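Local coordinates for protein titin (PDB 2J8O) that is the giant elastic protein of striated muscle, classed as a serine/threonine kinase, of which two tandem immunoglobulin I-set domains are present here, at residues Asn15-Ser20 with Glu97-Ile102; Ala74-Val79 with Ser89-Leu94; Ile124-Ser129 with Ser158-Val163. All blocks are in the same frame, centred on the assembly; numbering follows the deposited sequence.

How the contacts relate
From the N terminus, the chain enters contact 1 at residues 15-20 and returns to it 77 residues later at 97-102, closing a loop that holds most of the first immunoglobulin domain. Contact 2 is nested inside that loop: it pairs 74-79 with 89-94, the two arms of a hairpin. Strand 86-102 serves both contacts, and they touch where Val16 packs on Leu94. Contact 3 follows in series, joining 124-129 to 158-163 in the second domain. Its strand 123-131 pairs with the far end of strand 86-102, so contact 1 touches contact 3 as well, through Ile102 on Ile126. Contacts 2 and 3 stay about 13 Å apart at their nearest atoms.

Contact 1: Asn15-Ser20 with Glu97-Ile102; sequences NVRYQS and EVPAKI
Val98 wedges its CG2 methyl between the two residues that open the turn of 15-20, touching Arg17 CG at 3.8 Å and reaching Tyr18 CD1 at an equal distance. A first torsion of 157° sets CG1 anti to the backbone N of Val98 and leaves CG2 pointing at Arg17, while both methyls can rest against the CD1-CE1 side of the tyrosine. The Tyr18 and Val98 side chains cross at about a right angle. The CG of Tyr18 lies anti to its carbonyl carbon (chi1 -71°), which brings the end of the ring toward Val98. Arg17 goes the other way round Val98: its CG lies 3.4 Å from Glu97 O, and the guanidinium presents one face to Pro99 CD, with NE 4.4 Å from that carbon. Glu97, extended beyond CG, passes obliquely across Asn15, its OE1 3.2 Å from Asn15 CB. Beneath these side chains the backbones share a single hydrogen bond, from Glu97 N to Val16 O (2.9 Å, 168° at the hydrogen), the last parallel rung before the strands part. A type II turn from Arg17 to Ser20 then carries the chain away from strand 86-102. The parallel pairing of strand 14-16 with strand 86-102 is that of A' with G in I-set domains. Beyond Glu97 the same strand pairs with strand 123-131 instead: Val98 and Lys101 bond through their backbones to Lys131 and Ser129, Asn182 bonds to the backbone of Val98 and Ala100, and Tyr18 packs on Lys131, so the contact lies at the junction of the two immunoglobulin domains.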
ATOM      1  N   ASN A  15       8.257  -8.860   1.076  1.00 56.96           N
ATOM      2  CA  ASN A  15       7.307  -8.057   1.826  1.00 57.11           C
ATOM      3  C   ASN A  15       8.055  -6.888   2.453  1.00 57.64           C
ATOM      4  O   ASN A  15       8.941  -7.074   3.289  1.00 58.20           O
ATOM      5  CB  ASN A  15       6.564  -8.910   2.847  1.00 56.94           C
ATOM      6  CG  ASN A  15       5.820 -10.096   2.191  1.00 57.71           C
ATOM      7  OD1 ASN A  15       4.592 -10.144   2.176  1.00 58.30           O
ATOM      8  ND2 ASN A  15       6.571 -11.036   1.637  1.00 56.37           N
ATOM      9  N   VAL A  16       7.733  -5.685   1.994  1.00 57.82           N
ATOM     10  CA  VAL A  16       8.379  -4.478   2.481  1.00 58.13           C
ATOM     11  C   VAL A  16       7.376  -3.433   2.918  1.00 58.65           C
ATOM     12  O   VAL A  16       6.163  -3.634   2.788  1.00 58.67           O
ATOM     13  CB  VAL A  16       9.253  -3.830   1.408  1.00 58.07           C
ATOM     14  CG1 VAL A  16      10.548  -4.616   1.213  1.00 57.45           C
ATOM     15  CG2 VAL A  16       8.455  -3.670   0.106  1.00 58.15           C
ATOM     16  N   ARG A  17       7.905  -2.322   3.438  1.00 58.94           N
ATOM     17  CA  ARG A  17       7.119  -1.145   3.731  1.00 59.50           C
ATOM     18  C   ARG A  17       7.345   0.002   2.752  1.00 59.49           C
ATOM     19  O   ARG A  17       8.355   0.041   2.056  1.00 59.67           O
ATOM     20  CB  ARG A  17       7.411  -0.683   5.144  1.00 60.23           C
ATOM     21  CG  ARG A  17       6.680  -1.528   6.159  1.00 61.66           C
ATOM     22  CD  ARG A  17       6.634  -0.876   7.501  1.00 62.87           C
ATOM     23  NE  ARG A  17       6.802  -1.919   8.502  1.00 64.62           N
ATOM     24  CZ  ARG A  17       6.902  -1.713   9.806  1.00 64.13           C
ATOM     25  NH1 ARG A  17       6.838  -0.478  10.305  1.00 64.23           N
ATOM     26  NH2 ARG A  17       7.064  -2.757  10.602  1.00 64.25           N
ATOM     27  N   TYR A  18       6.402   0.943   2.723  1.00 59.29           N
ATOM     28  CA  TYR A  18       6.508   2.119   1.870  1.00 59.29           C
ATOM     29  C   TYR A  18       7.867   2.792   1.965  1.00 59.47           C
ATOM     30  O   TYR A  18       8.474   2.825   3.038  1.00 59.29           O
ATOM     31  CB  TYR A  18       5.371   3.117   2.156  1.00 58.75           C
ATOM     32  CG  TYR A  18       4.044   2.588   1.658  1.00 59.30           C
ATOM     33  CD1 TYR A  18       2.929   2.500   2.501  1.00 58.26           C
ATOM     34  CD2 TYR A  18       3.918   2.108   0.338  1.00 59.60           C
ATOM     35  CE1 TYR A  18       1.720   1.979   2.031  1.00 59.21           C
ATOM     36  CE2 TYR A  18       2.717   1.596  -0.142  1.00 58.77           C
ATOM     37  CZ  TYR A  18       1.627   1.533   0.701  1.00 58.96           C
ATOM     38  OH  TYR A  18       0.455   1.022   0.207  1.00 58.55           O
ATOM     39  N   GLN A  19       8.347   3.285   0.820  1.00 59.38           N
ATOM     40  CA  GLN A  19       9.564   4.111   0.736  1.00 59.58           C
ATOM     41  C   GLN A  19      10.882   3.404   1.035  1.00 59.59           C
ATOM     42  O   GLN A  19      11.929   4.050   1.119  1.00 60.05           O
ATOM     43  CB  GLN A  19       9.457   5.351   1.624  1.00 59.08           C
ATOM     44  CG  GLN A  19       8.467   6.365   1.125  1.00 59.93           C
ATOM     45  CD  GLN A  19       8.664   7.711   1.766  1.00 59.64           C
ATOM     46  OE1 GLN A  19       8.950   7.809   2.963  1.00 59.56           O
ATOM     47  NE2 GLN A  19       8.515   8.769   0.974  1.00 59.59           N
ATOM     48  N   SER A  20      10.851   2.096   1.220  1.00 59.31           N
ATOM     49  CA  SER A  20      12.091   1.413   1.466  1.00 59.53           C
ATOM     50  C   SER A  20      12.580   0.771   0.195  1.00 58.53           C
ATOM     51  O   SER A  20      11.905   0.818  -0.826  1.00 58.70           O
ATOM     52  CB  SER A  20      11.967   0.380   2.571  1.00 60.42           C
ATOM     53  OG  SER A  20      13.278   0.056   3.031  1.00 63.33           O
ATOM     54  N   GLU A  97       3.402  -4.567   3.113  1.00 62.27           N
ATOM     55  CA  GLU A  97       2.777  -4.985   4.362  1.00 63.04           C
ATOM     56  C   GLU A  97       2.970  -3.871   5.361  1.00 62.96           C
ATOM     57  O   GLU A  97       4.062  -3.658   5.865  1.00 63.25           O
ATOM     58  CB  GLU A  97       3.346  -6.319   4.869  1.00 63.06           C
ATOM     59  CG  GLU A  97       2.964  -7.526   3.997  1.00 63.63           C
ATOM     60  CD  GLU A  97       3.278  -8.872   4.647  1.00 64.56           C
ATOM     61  OE1 GLU A  97       4.411  -9.068   5.147  1.00 67.27           O
ATOM     62  OE2 GLU A  97       2.387  -9.749   4.654  1.00 66.60           O
ATOM     63  N   VAL A  98       1.890  -3.143   5.617  1.00 63.28           N
ATOM     64  CA  VAL A  98       1.955  -1.860   6.272  1.00 63.03           C
ATOM     65  C   VAL A  98       0.778  -1.781   7.217  1.00 63.33           C
ATOM     66  O   VAL A  98      -0.363  -1.857   6.774  1.00 63.27           O
ATOM     67  CB  VAL A  98       1.936  -0.736   5.208  1.00 62.95           C
ATOM     68  CG1 VAL A  98       1.443   0.607   5.759  1.00 61.89           C
ATOM     69  CG2 VAL A  98       3.324  -0.620   4.559  1.00 63.90           C
ATOM     70  N   PRO A  99       1.060  -1.652   8.526  1.00 63.72           N
ATOM     71  CA  PRO A  99       0.050  -1.546   9.581  1.00 64.05           C
ATOM     72  C   PRO A  99      -0.870  -0.376   9.340  1.00 64.42           C
ATOM     73  O   PRO A  99      -0.420   0.670   8.866  1.00 65.01           O
ATOM     74  CB  PRO A  99       0.877  -1.275  10.853  1.00 64.13           C
ATOM     75  CG  PRO A  99       2.243  -0.874  10.370  1.00 64.30           C
ATOM     76  CD  PRO A  99       2.432  -1.594   9.072  1.00 63.87           C
ATOM     77  N   ALA A 100      -2.144  -0.569   9.663  1.00 64.33           N
ATOM     78  CA  ALA A 100      -3.160   0.443   9.548  1.00 64.86           C
ATOM     79  C   ALA A 100      -2.754   1.737  10.260  1.00 65.33           C
ATOM     80  O   ALA A 100      -2.139   1.689  11.308  1.00 65.92           O
ATOM     81  CB  ALA A 100      -4.450  -0.090  10.129  1.00 64.83           C
ATOM     82  N   LYS A 101      -3.098   2.886   9.681  1.00 65.65           N
ATOM     83  CA  LYS A 101      -2.804   4.191  10.273  1.00 65.92           C
ATOM     84  C   LYS A 101      -3.747   5.225   9.692  1.00 65.53           C
ATOM     85  O   LYS A 101      -3.890   5.304   8.463  1.00 65.89           O
ATOM     86  CB  LYS A 101      -1.363   4.611   9.982  1.00 66.59           C
ATOM     87  CG  LYS A 101      -0.739   5.415  11.112  1.00 69.87           C
ATOM     88  CD  LYS A 101       0.411   6.273  10.635  1.00 73.68           C
ATOM     89  CE  LYS A 101       0.886   7.202  11.757  1.00 75.23           C
ATOM     90  NZ  LYS A 101       2.382   7.348  11.678  1.00 76.83           N
ATOM     91  N   ILE A 102      -4.411   5.984  10.567  1.00 64.29           N
ATOM     92  CA  ILE A 102      -5.254   7.101  10.169  1.00 63.08           C
ATOM     93  C   ILE A 102      -4.425   8.377  10.127  1.00 62.80           C
ATOM     94  O   ILE A 102      -3.526   8.543  10.939  1.00 61.85           O
ATOM     95  CB  ILE A 102      -6.419   7.291  11.128  1.00 63.24           C
ATOM     96  CG1 ILE A 102      -7.433   6.163  10.930  1.00 64.02           C
ATOM     97  CG2 ILE A 102      -7.111   8.639  10.875  1.00 62.68           C
ATOM     98  CD1 ILE A 102      -8.258   5.860  12.139  1.00 64.66           C
TER

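Contact 2: Ala74-Val79 with Ser89-Leu94; sequences ATVYQV and SGTASL
Tyr77 and Ala92 face each other as an antiparallel hydrogen-bonded pair, with Tyr77 N bonding to Ala92 O and Ala92 N returning the bond to Tyr77 O at 3.0 Å. Next to them Leu94 N bonds to Thr75 O (2.9 Å) on one side and Val79 N to Gly90 O (2.9 Å) on the other. Above this backbone the Tyr77 ring leans along the strand, CG anti to the carbonyl carbon (chi1 -67°), and the carbonyl oxygen of Ala92 lies near the ring plane at its edge. Tyr77 CE1 meets Leu94 CB at 3.8 Å and Leu94 CD2 at 3.9 Å. Val79 sets CG1 over Gly90, 3.6 Å from Gly90 O, where the glycine brings no side chain of its own. On the other face of the sheet the methyl CG2 of Val76 touches CG2 of Thr91 at 3.6 Å; each is anti to its own backbone N. Gln78 lies extended, its NE2 3.6 Å from Ser89 CB. One shell further out, the Tyr77 hydroxyl bonds to Asp73 O, four residues earlier in the chain: this is the tyrosine corner of Greek-key immunoglobulin folds, which here pins the approach to strand 76-83. Val79 packs on Trp38, and Leu94 on Leu14 and Ala22, which places both in the domain core. The two strands are F and G, the arms of a hairpin. Chemically the pair is two-sided: Tyr77, Val79, Ala92 and Leu94 bury apolar surface, with the one phenol hydroxyl satisfied by a backbone carbonyl, whereas Val76, Gln78, Thr91 and Ser93 line a more open and mostly polar face, so the backbone bonds probably carry cohesion there more than side-chain contact does.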
ATOM      1  N   ALA A  74       4.348  -2.630  -6.159  1.00 56.75           N
ATOM      2  CA  ALA A  74       3.836  -3.856  -5.534  1.00 56.50           C
ATOM      3  C   ALA A  74       3.163  -4.740  -6.556  1.00 56.39           C
ATOM      4  O   ALA A  74       1.970  -4.609  -6.827  1.00 56.43           O
ATOM      5  CB  ALA A  74       2.860  -3.540  -4.394  1.00 56.50           C
ATOM      6  N   THR A  75       3.936  -5.655  -7.118  1.00 56.21           N
ATOM      7  CA  THR A  75       3.478  -6.401  -8.271  1.00 56.08           C
ATOM      8  C   THR A  75       4.333  -7.661  -8.495  1.00 55.70           C
ATOM      9  O   THR A  75       5.259  -7.940  -7.741  1.00 54.76           O
ATOM     10  CB  THR A  75       3.407  -5.467  -9.540  1.00 55.90           C
ATOM     11  OG1 THR A  75       2.526  -6.019 -10.523  1.00 57.22           O
ATOM     12  CG2 THR A  75       4.764  -5.254 -10.149  1.00 56.24           C
ATOM     13  N   VAL A  76       3.989  -8.431  -9.520  1.00 56.04           N
ATOM     14  CA  VAL A  76       4.759  -9.619  -9.862  1.00 56.48           C
ATOM     15  C   VAL A  76       5.911  -9.207 -10.753  1.00 56.19           C
ATOM     16  O   VAL A  76       5.716  -8.473 -11.709  1.00 56.27           O
ATOM     17  CB  VAL A  76       3.883 -10.727 -10.510  1.00 56.28           C
ATOM     18  CG1 VAL A  76       2.934 -10.151 -11.550  1.00 57.36           C
ATOM     19  CG2 VAL A  76       4.746 -11.799 -11.134  1.00 56.98           C
ATOM     20  N   TYR A  77       7.113  -9.644 -10.408  1.00 56.30           N
ATOM     21  CA  TYR A  77       8.285  -9.393 -11.230  1.00 56.99           C
ATOM     22  C   TYR A  77       8.743 -10.707 -11.873  1.00 57.56           C
ATOM     23  O   TYR A  77       8.535 -11.790 -11.319  1.00 57.92           O
ATOM     24  CB  TYR A  77       9.400  -8.726 -10.410  1.00 56.25           C
ATOM     25  CG  TYR A  77       9.036  -7.324  -9.966  1.00 56.64           C
ATOM     26  CD1 TYR A  77       8.177  -7.117  -8.882  1.00 55.31           C
ATOM     27  CD2 TYR A  77       9.549  -6.201 -10.623  1.00 56.18           C
ATOM     28  CE1 TYR A  77       7.841  -5.853  -8.470  1.00 56.56           C
ATOM     29  CE2 TYR A  77       9.209  -4.923 -10.223  1.00 55.69           C
ATOM     30  CZ  TYR A  77       8.354  -4.748  -9.141  1.00 57.84           C
ATOM     31  OH  TYR A  77       7.987  -3.478  -8.718  1.00 56.74           O
ATOM     32  N   GLN A  78       9.331 -10.601 -13.054  1.00 58.07           N
ATOM     33  CA  GLN A  78       9.766 -11.762 -13.828  1.00 59.22           C
ATOM     34  C   GLN A  78      11.235 -11.497 -14.074  1.00 58.76           C
ATOM     35  O   GLN A  78      11.626 -10.348 -14.296  1.00 59.38           O
ATOM     36  CB  GLN A  78       8.985 -11.863 -15.156  1.00 58.87           C
ATOM     37  CG  GLN A  78       9.342 -13.096 -16.033  1.00 61.49           C
ATOM     38  CD  GLN A  78       8.921 -13.010 -17.538  1.00 61.22           C
ATOM     39  OE1 GLN A  78       8.022 -12.248 -17.916  1.00 64.25           O
ATOM     40  NE2 GLN A  78       9.590 -13.803 -18.387  1.00 61.87           N
ATOM     41  N   VAL A  79      12.054 -12.534 -13.968  1.00 58.39           N
ATOM     42  CA  VAL A  79      13.431 -12.478 -14.426  1.00 58.00           C
ATOM     43  C   VAL A  79      13.693 -13.625 -15.411  1.00 58.54           C
ATOM     44  O   VAL A  79      13.041 -14.683 -15.348  1.00 57.81           O
ATOM     45  CB  VAL A  79      14.403 -12.540 -13.276  1.00 57.71           C
ATOM     46  CG1 VAL A  79      14.373 -13.901 -12.609  1.00 58.39           C
ATOM     47  CG2 VAL A  79      15.802 -12.240 -13.764  1.00 59.15           C
ATOM     48  N   SER A  89      12.937 -18.504 -16.745  1.00 57.26           N
ATOM     49  CA  SER A  89      12.424 -17.308 -16.117  1.00 57.60           C
ATOM     50  C   SER A  89      11.779 -17.583 -14.770  1.00 58.20           C
ATOM     51  O   SER A  89      10.961 -18.462 -14.639  1.00 59.07           O
ATOM     52  CB  SER A  89      11.440 -16.601 -17.052  1.00 57.57           C
ATOM     53  OG  SER A  89      10.133 -17.103 -16.879  1.00 58.26           O
ATOM     54  N   GLY A  90      12.153 -16.809 -13.761  1.00 59.42           N
ATOM     55  CA  GLY A  90      11.585 -16.963 -12.428  1.00 59.55           C
ATOM     56  C   GLY A  90      10.649 -15.822 -12.081  1.00 59.92           C
ATOM     57  O   GLY A  90      10.834 -14.683 -12.530  1.00 60.36           O
ATOM     58  N   THR A  91       9.655 -16.137 -11.264  1.00 59.71           N
ATOM     59  CA  THR A  91       8.629 -15.200 -10.890  1.00 59.52           C
ATOM     60  C   THR A  91       8.579 -14.961  -9.384  1.00 59.83           C
ATOM     61  O   THR A  91       8.705 -15.900  -8.592  1.00 59.81           O
ATOM     62  CB  THR A  91       7.314 -15.697 -11.397  1.00 59.20           C
ATOM     63  OG1 THR A  91       7.235 -15.378 -12.787  1.00 60.09           O
ATOM     64  CG2 THR A  91       6.176 -15.045 -10.688  1.00 60.00           C
ATOM     65  N   ALA A  92       8.387 -13.697  -9.007  1.00 59.56           N
ATOM     66  CA  ALA A  92       8.322 -13.298  -7.618  1.00 59.43           C
ATOM     67  C   ALA A  92       7.495 -12.016  -7.452  1.00 59.56           C
ATOM     68  O   ALA A  92       7.571 -11.097  -8.275  1.00 59.37           O
ATOM     69  CB  ALA A  92       9.718 -13.099  -7.070  1.00 59.45           C
ATOM     70  N   SER A  93       6.703 -11.973  -6.387  1.00 59.17           N
ATOM     71  CA  SER A  93       5.857 -10.833  -6.116  1.00 59.13           C
ATOM     72  C   SER A  93       6.462  -9.984  -5.008  1.00 59.11           C
ATOM     73  O   SER A  93       7.147 -10.479  -4.092  1.00 58.74           O
ATOM     74  CB  SER A  93       4.439 -11.266  -5.744  1.00 58.86           C
ATOM     75  OG  SER A  93       4.475 -12.246  -4.730  1.00 59.60           O
ATOM     76  N   LEU A  94       6.227  -8.689  -5.142  1.00 58.83           N
ATOM     77  CA  LEU A  94       6.601  -7.713  -4.147  1.00 59.32           C
ATOM     78  C   LEU A  94       5.285  -7.153  -3.631  1.00 59.53           C
ATOM     79  O   LEU A  94       4.514  -6.532  -4.381  1.00 59.34           O
ATOM     80  CB  LEU A  94       7.499  -6.633  -4.771  1.00 59.00           C
ATOM     81  CG  LEU A  94       7.793  -5.290  -4.086  1.00 59.20           C
ATOM     82  CD1 LEU A  94       8.350  -5.470  -2.711  1.00 60.53           C
ATOM     83  CD2 LEU A  94       8.786  -4.504  -4.927  1.00 59.14           C
TER

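Contact 3: Ile124-Ser129 with Ser158-Val163; sequences IKIPFS and SFTSLV
Ile124 and Leu162 begin an antiparallel run in which the axes of the strand segments 124-129 and 159-163 approach to 4.5 Å, their directions 165° from one another. Five backbone hydrogen bonds join them: a mutual pair between Ile124 and Leu162, a second mutual pair between Ile126 and Thr160, and Phe128 N to Ser158 O at 3.0 Å. Pro127, which has no N-H, falls opposite Phe159 at a non-hydrogen-bonded site, so the run loses nothing by it. Toward the core Ile124 CD1 approaches Leu162 CD2 at 4.3 Å, and Ile126 CB lies 4.1 Å from the Thr160 methyl CG2. These strands are B and E of the second immunoglobulin domain, in the sheet opposite the one that carries Trp138. Ile126 packs on that tryptophan and on Val178; Ile126 and Val178 occupy the positions where many immunoglobulin domains carry the B-F disulfide. Thr160 is also tied inward, its OG1 bonding to Trp138 NE1 and to Ile154 O of the adjoining strand 152-155. The ring of Phe128 turns under the start of 158-163: chi1 of 58° puts CG between the backbone N and the carbonyl carbon, and one ring face comes up against the Ser158-Phe159 peptide. Ser158 C stands 3.9 Å above the Phe128 ring plane over its centre, while Phe159 N is offset toward the rim; Thr160 CB meets the ring edge, in plane, 4.0 Å from Phe128 CE2. On the outer face Lys125 reaches over the Phe159 ring, and Lys125 CG is 4.3 Å from Phe159 CD1. Lys125 NZ stands 5.3 Å from the Phe159 ring centroid and 12° off the normal, at most a weak cation-pi attraction, and Ser161 CB lies in plane at the edge of the same ring.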
ATOM      1  N   ILE A 124     -16.701  14.406   6.726  1.00 66.55           N
ATOM      2  CA  ILE A 124     -15.452  14.246   7.418  1.00 67.01           C
ATOM      3  C   ILE A 124     -14.592  13.235   6.681  1.00 66.90           C
ATOM      4  O   ILE A 124     -14.660  12.031   6.930  1.00 66.91           O
ATOM      5  CB  ILE A 124     -15.647  13.875   8.895  1.00 67.17           C
ATOM      6  CG1 ILE A 124     -16.610  14.880   9.552  1.00 67.20           C
ATOM      7  CG2 ILE A 124     -14.317  13.919   9.573  1.00 67.24           C
ATOM      8  CD1 ILE A 124     -17.411  14.337  10.716  1.00 69.14           C
ATOM      9  N   LYS A 125     -13.793  13.755   5.760  1.00 66.45           N
ATOM     10  CA  LYS A 125     -12.889  12.955   4.987  1.00 66.36           C
ATOM     11  C   LYS A 125     -11.586  12.640   5.773  1.00 66.51           C
ATOM     12  O   LYS A 125     -10.816  13.552   6.109  1.00 67.67           O
ATOM     13  CB  LYS A 125     -12.596  13.690   3.679  1.00 66.33           C
ATOM     14  CG  LYS A 125     -11.472  13.086   2.859  1.00 67.20           C
ATOM     15  CD  LYS A 125     -11.034  14.047   1.780  1.00 66.78           C
ATOM     16  CE  LYS A 125      -9.796  13.571   1.083  1.00 65.29           C
ATOM     17  NZ  LYS A 125      -9.921  13.880  -0.371  1.00 63.49           N
ATOM     18  N   ILE A 126     -11.341  11.345   6.015  1.00 65.42           N
ATOM     19  CA  ILE A 126     -10.228  10.833   6.809  1.00 63.88           C
ATOM     20  C   ILE A 126      -9.356   9.856   6.001  1.00 63.07           C
ATOM     21  O   ILE A 126      -9.742   8.710   5.800  1.00 62.75           O
ATOM     22  CB  ILE A 126     -10.770  10.053   8.031  1.00 64.12           C
ATOM     23  CG1 ILE A 126     -11.595  10.948   8.963  1.00 65.14           C
ATOM     24  CG2 ILE A 126      -9.655   9.366   8.774  1.00 62.79           C
ATOM     25  CD1 ILE A 126     -10.776  11.748   9.937  1.00 65.17           C
ATOM     26  N   PRO A 127      -8.181  10.298   5.538  1.00 62.20           N
ATOM     27  CA  PRO A 127      -7.294   9.398   4.813  1.00 62.36           C
ATOM     28  C   PRO A 127      -6.680   8.342   5.717  1.00 62.69           C
ATOM     29  O   PRO A 127      -6.593   8.518   6.925  1.00 63.02           O
ATOM     30  CB  PRO A 127      -6.201  10.331   4.289  1.00 61.99           C
ATOM     31  CG  PRO A 127      -6.807  11.712   4.399  1.00 62.15           C
ATOM     32  CD  PRO A 127      -7.632  11.657   5.606  1.00 61.89           C
ATOM     33  N   PHE A 128      -6.234   7.238   5.142  1.00 62.96           N
ATOM     34  CA  PHE A 128      -5.599   6.220   5.953  1.00 63.04           C
ATOM     35  C   PHE A 128      -4.669   5.436   5.099  1.00 63.16           C
ATOM     36  O   PHE A 128      -4.791   5.443   3.877  1.00 63.94           O
ATOM     37  CB  PHE A 128      -6.633   5.304   6.634  1.00 63.19           C
ATOM     38  CG  PHE A 128      -7.560   4.605   5.676  1.00 62.69           C
ATOM     39  CD1 PHE A 128      -7.100   3.571   4.859  1.00 62.61           C
ATOM     40  CD2 PHE A 128      -8.880   4.953   5.613  1.00 61.61           C
ATOM     41  CE1 PHE A 128      -7.945   2.919   3.979  1.00 63.70           C
ATOM     42  CE2 PHE A 128      -9.746   4.297   4.726  1.00 64.26           C
ATOM     43  CZ  PHE A 128      -9.276   3.278   3.908  1.00 63.36           C
ATOM     44  N   SER A 129      -3.721   4.789   5.758  1.00 63.63           N
ATOM     45  CA  SER A 129      -2.755   3.895   5.142  1.00 63.82           C
ATOM     46  C   SER A 129      -2.998   2.500   5.649  1.00 63.32           C
ATOM     47  O   SER A 129      -3.712   2.313   6.622  1.00 64.39           O
ATOM     48  CB  SER A 129      -1.362   4.313   5.541  1.00 64.27           C
ATOM     49  OG  SER A 129      -1.067   5.525   4.879  1.00 68.32           O
ATOM     50  N   SER A 158      -8.195   4.222   0.227  1.00 63.39           N
ATOM     51  CA  SER A 158      -7.236   5.168   0.798  1.00 63.37           C
ATOM     52  C   SER A 158      -7.847   6.255   1.658  1.00 63.20           C
ATOM     53  O   SER A 158      -7.110   7.066   2.244  1.00 63.46           O
ATOM     54  CB  SER A 158      -6.412   5.819  -0.323  1.00 63.71           C
ATOM     55  OG  SER A 158      -7.252   6.592  -1.171  1.00 65.82           O
ATOM     56  N   PHE A 159      -9.182   6.286   1.730  1.00 62.45           N
ATOM     57  CA  PHE A 159      -9.872   7.210   2.598  1.00 61.39           C
ATOM     58  C   PHE A 159     -11.271   6.739   2.941  1.00 61.95           C
ATOM     59  O   PHE A 159     -11.958   6.056   2.145  1.00 61.71           O
ATOM     60  CB  PHE A 159      -9.932   8.624   1.978  1.00 61.71           C
ATOM     61  CG  PHE A 159     -11.073   8.837   1.002  1.00 60.10           C
ATOM     62  CD1 PHE A 159     -12.342   9.162   1.458  1.00 59.91           C
ATOM     63  CD2 PHE A 159     -10.858   8.729  -0.368  1.00 60.17           C
ATOM     64  CE1 PHE A 159     -13.396   9.363   0.573  1.00 60.07           C
ATOM     65  CE2 PHE A 159     -11.879   8.921  -1.270  1.00 60.40           C
ATOM     66  CZ  PHE A 159     -13.174   9.243  -0.795  1.00 61.78           C
ATOM     67  N   THR A 160     -11.693   7.137   4.131  1.00 61.73           N
ATOM     68  CA  THR A 160     -13.050   6.956   4.538  1.00 62.30           C
ATOM     69  C   THR A 160     -13.599   8.284   4.976  1.00 62.55           C
ATOM     70  O   THR A 160     -12.906   9.098   5.586  1.00 62.97           O
ATOM     71  CB  THR A 160     -13.204   5.998   5.701  1.00 62.55           C
ATOM     72  OG1 THR A 160     -14.584   6.005   6.093  1.00 62.28           O
ATOM     73  CG2 THR A 160     -12.337   6.431   6.899  1.00 63.17           C
ATOM     74  N   SER A 161     -14.866   8.493   4.690  1.00 62.37           N
ATOM     75  CA  SER A 161     -15.433   9.775   4.928  1.00 62.74           C
ATOM     76  C   SER A 161     -16.778   9.597   5.602  1.00 62.62           C
ATOM     77  O   SER A 161     -17.534   8.706   5.238  1.00 62.91           O
ATOM     78  CB  SER A 161     -15.560  10.507   3.613  1.00 62.74           C
ATOM     79  OG  SER A 161     -15.953  11.838   3.878  1.00 66.18           O
ATOM     80  N   LEU A 162     -17.056  10.402   6.623  1.00 62.72           N
ATOM     81  CA  LEU A 162     -18.369  10.372   7.245  1.00 63.02           C
ATOM     82  C   LEU A 162     -19.165  11.572   6.741  1.00 63.96           C
ATOM     83  O   LEU A 162     -18.660  12.722   6.786  1.00 64.56           O
ATOM     84  CB  LEU A 162     -18.301  10.366   8.776  1.00 62.95           C
ATOM     85  CG  LEU A 162     -19.681  10.376   9.464  1.00 63.10           C
ATOM     86  CD1 LEU A 162     -20.492   9.123   9.123  1.00 63.43           C
ATOM     87  CD2 LEU A 162     -19.607  10.597  10.990  1.00 61.89           C
ATOM     88  N   VAL A 163     -20.407  11.287   6.267  1.00 63.90           N
ATOM     89  CA  VAL A 163     -21.199  12.291   5.598  1.00 63.85           C
ATOM     90  C   VAL A 163     -22.618  12.248   6.151  1.00 64.27           C
ATOM     91  O   VAL A 163     -23.116  11.185   6.538  1.00 64.45           O
ATOM     92  CB  VAL A 163     -21.133  12.108   4.040  1.00 64.36           C
ATOM     93  CG1 VAL A 163     -20.530  10.743   3.672  1.00 64.76           C
ATOM     94  CG2 VAL A 163     -22.486  12.328   3.351  1.00 63.85           C
TER